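Local coordinates for mandelate racemase/muconate lactonizing enzyme (Roseovarius nubinhibens, PDB 2QDD), which is of unknown function but belongs to the mandelate racemase/muconate lactonizing enzyme family of the enolase superfamily and binds magnesium, at residues A119-P122 with L123-L127. Numbering follows the deposited sequence.
Sequences AGLP and LWQLL
With chi1 at 60°, CG of W124 sits between its backbone N and carbonyl carbon, and this turns the indole back over the ring of P122, two residues earlier. The evidence for a CH-pi contact is direct: P122 CB lies 3.8 Å from the centroid of the five-membered ring of W124 and 30° off the ring normal, hence over the face. P122 CG lies over the same face, 3.5 Å from W124 CE2. H308 of helix 300-311 also meets the indole, their ring planes nearly parallel, and W124 NE1 makes a weak hydrogen bond to P348 O. Replacing W124 by an alanine would probably uncover the ring of P122 and take away the indole that H308 meets.

P122 is also the N-cap residue of helix 123-126, and its carbonyl oxygen takes two backbone bonds. L126 N donates from 3.3 Å to P122 O, with an N-H...O angle of 161°, the i to i+4 bond of an alpha-helical first turn. Q125 N, the i to i+3 donor, approaches P122 O more closely, at 3.0 Å, but with a less linear N-H...O geometry. On the L121 side of the turn, L121 CG is anti to its own carbonyl carbon, and L121 CD1 reaches L126 CD2 at 3.9 Å, the two side chains crossing at about a right angle. L126 continues this apolar layer onto W112 and L115 of helix 101-119, while L121 packs on L115 of a second subunit.

Upstream, G120, with positive phi, is the C-prime residue of a Schellman motif closing helix 101-119; thus a Schellman C-cap and a proline N-cap together form a tight helix-to-helix connection in the family's N-terminal domain.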
ATOM      1  N   ALA A 119      32.959  31.158  19.244  1.00 43.09           N
ATOM      2  CA  ALA A 119      33.797  29.983  18.999  1.00 38.83           C
ATOM      3  C   ALA A 119      35.037  30.295  18.160  1.00 37.70           C
ATOM      4  O   ALA A 119      35.982  29.507  18.131  1.00 38.66           O
ATOM      5  CB  ALA A 119      32.979  28.885  18.328  1.00 35.31           C
ATOM      6  N   GLY A 120      35.021  31.432  17.468  1.00 37.14           N
ATOM      7  CA  GLY A 120      36.099  31.803  16.550  1.00 36.37           C
ATOM      8  C   GLY A 120      36.101  31.005  15.258  1.00 39.53           C
ATOM      9  O   GLY A 120      37.156  30.784  14.663  1.00 41.98           O
ATOM     10  N   LEU A 121      34.918  30.569  14.824  1.00 40.08           N
ATOM     11  CA  LEU A 121      34.793  29.707  13.641  1.00 35.84           C
ATOM     12  C   LEU A 121      33.833  30.290  12.612  1.00 32.63           C
ATOM     13  O   LEU A 121      32.810  30.864  12.975  1.00 31.69           O
ATOM     14  CB  LEU A 121      34.355  28.290  14.029  1.00 39.06           C
ATOM     15  CG  LEU A 121      35.209  27.528  15.048  1.00 44.69           C
ATOM     16  CD1 LEU A 121      34.471  26.311  15.540  1.00 44.67           C
ATOM     17  CD2 LEU A 121      36.568  27.142  14.479  1.00 49.30           C
ATOM     18  N   PRO A 122      34.172  30.163  11.319  1.00 30.68           N
ATOM     19  CA  PRO A 122      33.222  30.504  10.270  1.00 31.43           C
ATOM     20  C   PRO A 122      32.041  29.542  10.249  1.00 30.70           C
ATOM     21  O   PRO A 122      32.180  28.387  10.653  1.00 30.95           O
ATOM     22  CB  PRO A 122      34.051  30.363   8.992  1.00 23.50           C
ATOM     23  CG  PRO A 122      35.139  29.438   9.349  1.00 28.29           C
ATOM     24  CD  PRO A 122      35.464  29.714  10.766  1.00 30.76           C
ATOM     25  N   LEU A 123      30.894  30.024   9.781  1.00 31.16           N
ATOM     26  CA  LEU A 123      29.665  29.235   9.795  1.00 36.20           C
ATOM     27  C   LEU A 123      29.778  27.913   9.035  1.00 31.56           C
ATOM     28  O   LEU A 123      29.258  26.904   9.496  1.00 31.52           O
ATOM     29  CB  LEU A 123      28.477  30.062   9.305  1.00 35.18           C
ATOM     30  CG  LEU A 123      27.430  30.516  10.327  1.00 44.23           C
ATOM     31  CD1 LEU A 123      28.057  31.105  11.567  1.00 35.41           C
ATOM     32  CD2 LEU A 123      26.489  31.525   9.699  1.00 42.72           C
ATOM     33  N   TRP A 124      30.500  27.910   7.911  1.00 32.53           N
ATOM     34  CA  TRP A 124      30.730  26.683   7.132  1.00 33.49           C
ATOM     35  C   TRP A 124      31.457  25.575   7.893  1.00 31.00           C
ATOM     36  O   TRP A 124      31.261  24.393   7.603  1.00 30.22           O
ATOM     37  CB  TRP A 124      31.406  26.964   5.778  1.00 28.64           C
ATOM     38  CG  TRP A 124      32.752  27.629   5.874  1.00 30.17           C
ATOM     39  CD1 TRP A 124      33.017  28.960   5.716  1.00 28.10           C
ATOM     40  CD2 TRP A 124      34.015  26.999   6.140  1.00 21.88           C
ATOM     41  NE1 TRP A 124      34.359  29.198   5.869  1.00 30.09           N
ATOM     42  CE2 TRP A 124      34.995  28.014   6.136  1.00 28.70           C
ATOM     43  CE3 TRP A 124      34.413  25.681   6.389  1.00 24.04           C
ATOM     44  CZ2 TRP A 124      36.348  27.752   6.372  1.00 26.82           C
ATOM     45  CZ3 TRP A 124      35.758  25.424   6.635  1.00 32.05           C
ATOM     46  CH2 TRP A 124      36.709  26.456   6.614  1.00 27.30           C
ATOM     47  N   GLN A 125      32.286  25.961   8.862  1.00 32.40           N
ATOM     48  CA  GLN A 125      32.976  25.001   9.723  1.00 34.03           C
ATOM     49  C   GLN A 125      32.094  24.478  10.852  1.00 33.83           C
ATOM     50  O   GLN A 125      32.161  23.293  11.204  1.00 38.00           O
ATOM     51  CB  GLN A 125      34.261  25.601  10.288  1.00 29.05           C
ATOM     52  CG  GLN A 125      35.141  24.589  11.003  1.00 29.68           C
ATOM     53  CD  GLN A 125      36.619  24.882  10.858  1.00 36.68           C
ATOM     54  OE1 GLN A 125      37.398  24.015  10.461  1.00 33.89           O
ATOM     55  NE2 GLN A 125      37.015  26.105  11.183  1.00 30.36           N
ATOM     56  N   LEU A 126      31.270  25.355  11.416  1.00 34.47           N
ATOM     57  CA  LEU A 126      30.278  24.947  12.417  1.00 34.99           C
ATOM     58  C   LEU A 126      29.237  24.009  11.818  1.00 32.50           C
ATOM     59  O   LEU A 126      28.702  23.142  12.510  1.00 28.80           O
ATOM     60  CB  LEU A 126      29.591  26.165  13.037  1.00 35.42           C
ATOM     61  CG  LEU A 126      30.349  26.953  14.107  1.00 33.43           C
ATOM     62  CD1 LEU A 126      29.548  28.182  14.481  1.00 27.62           C
ATOM     63  CD2 LEU A 126      30.617  26.102  15.335  1.00 39.70           C
ATOM     64  N   LEU A 127      28.980  24.185  10.524  1.00 28.26           N
ATOM     65  CA  LEU A 127      28.093  23.312   9.769  1.00 30.56           C
ATOM     66  C   LEU A 127      28.786  22.058   9.232  1.00 29.64           C
ATOM     67  O   LEU A 127      28.149  21.203   8.624  1.00 34.20           O
ATOM     68  CB  LEU A 127      27.407  24.102   8.648  1.00 26.90           C
ATOM     69  CG  LEU A 127      26.464  25.188   9.176  1.00 29.15           C
ATOM     70  CD1 LEU A 127      26.210  26.273   8.145  1.00 32.33           C
ATOM     71  CD2 LEU A 127      25.160  24.593   9.695  1.00 30.63           C
TER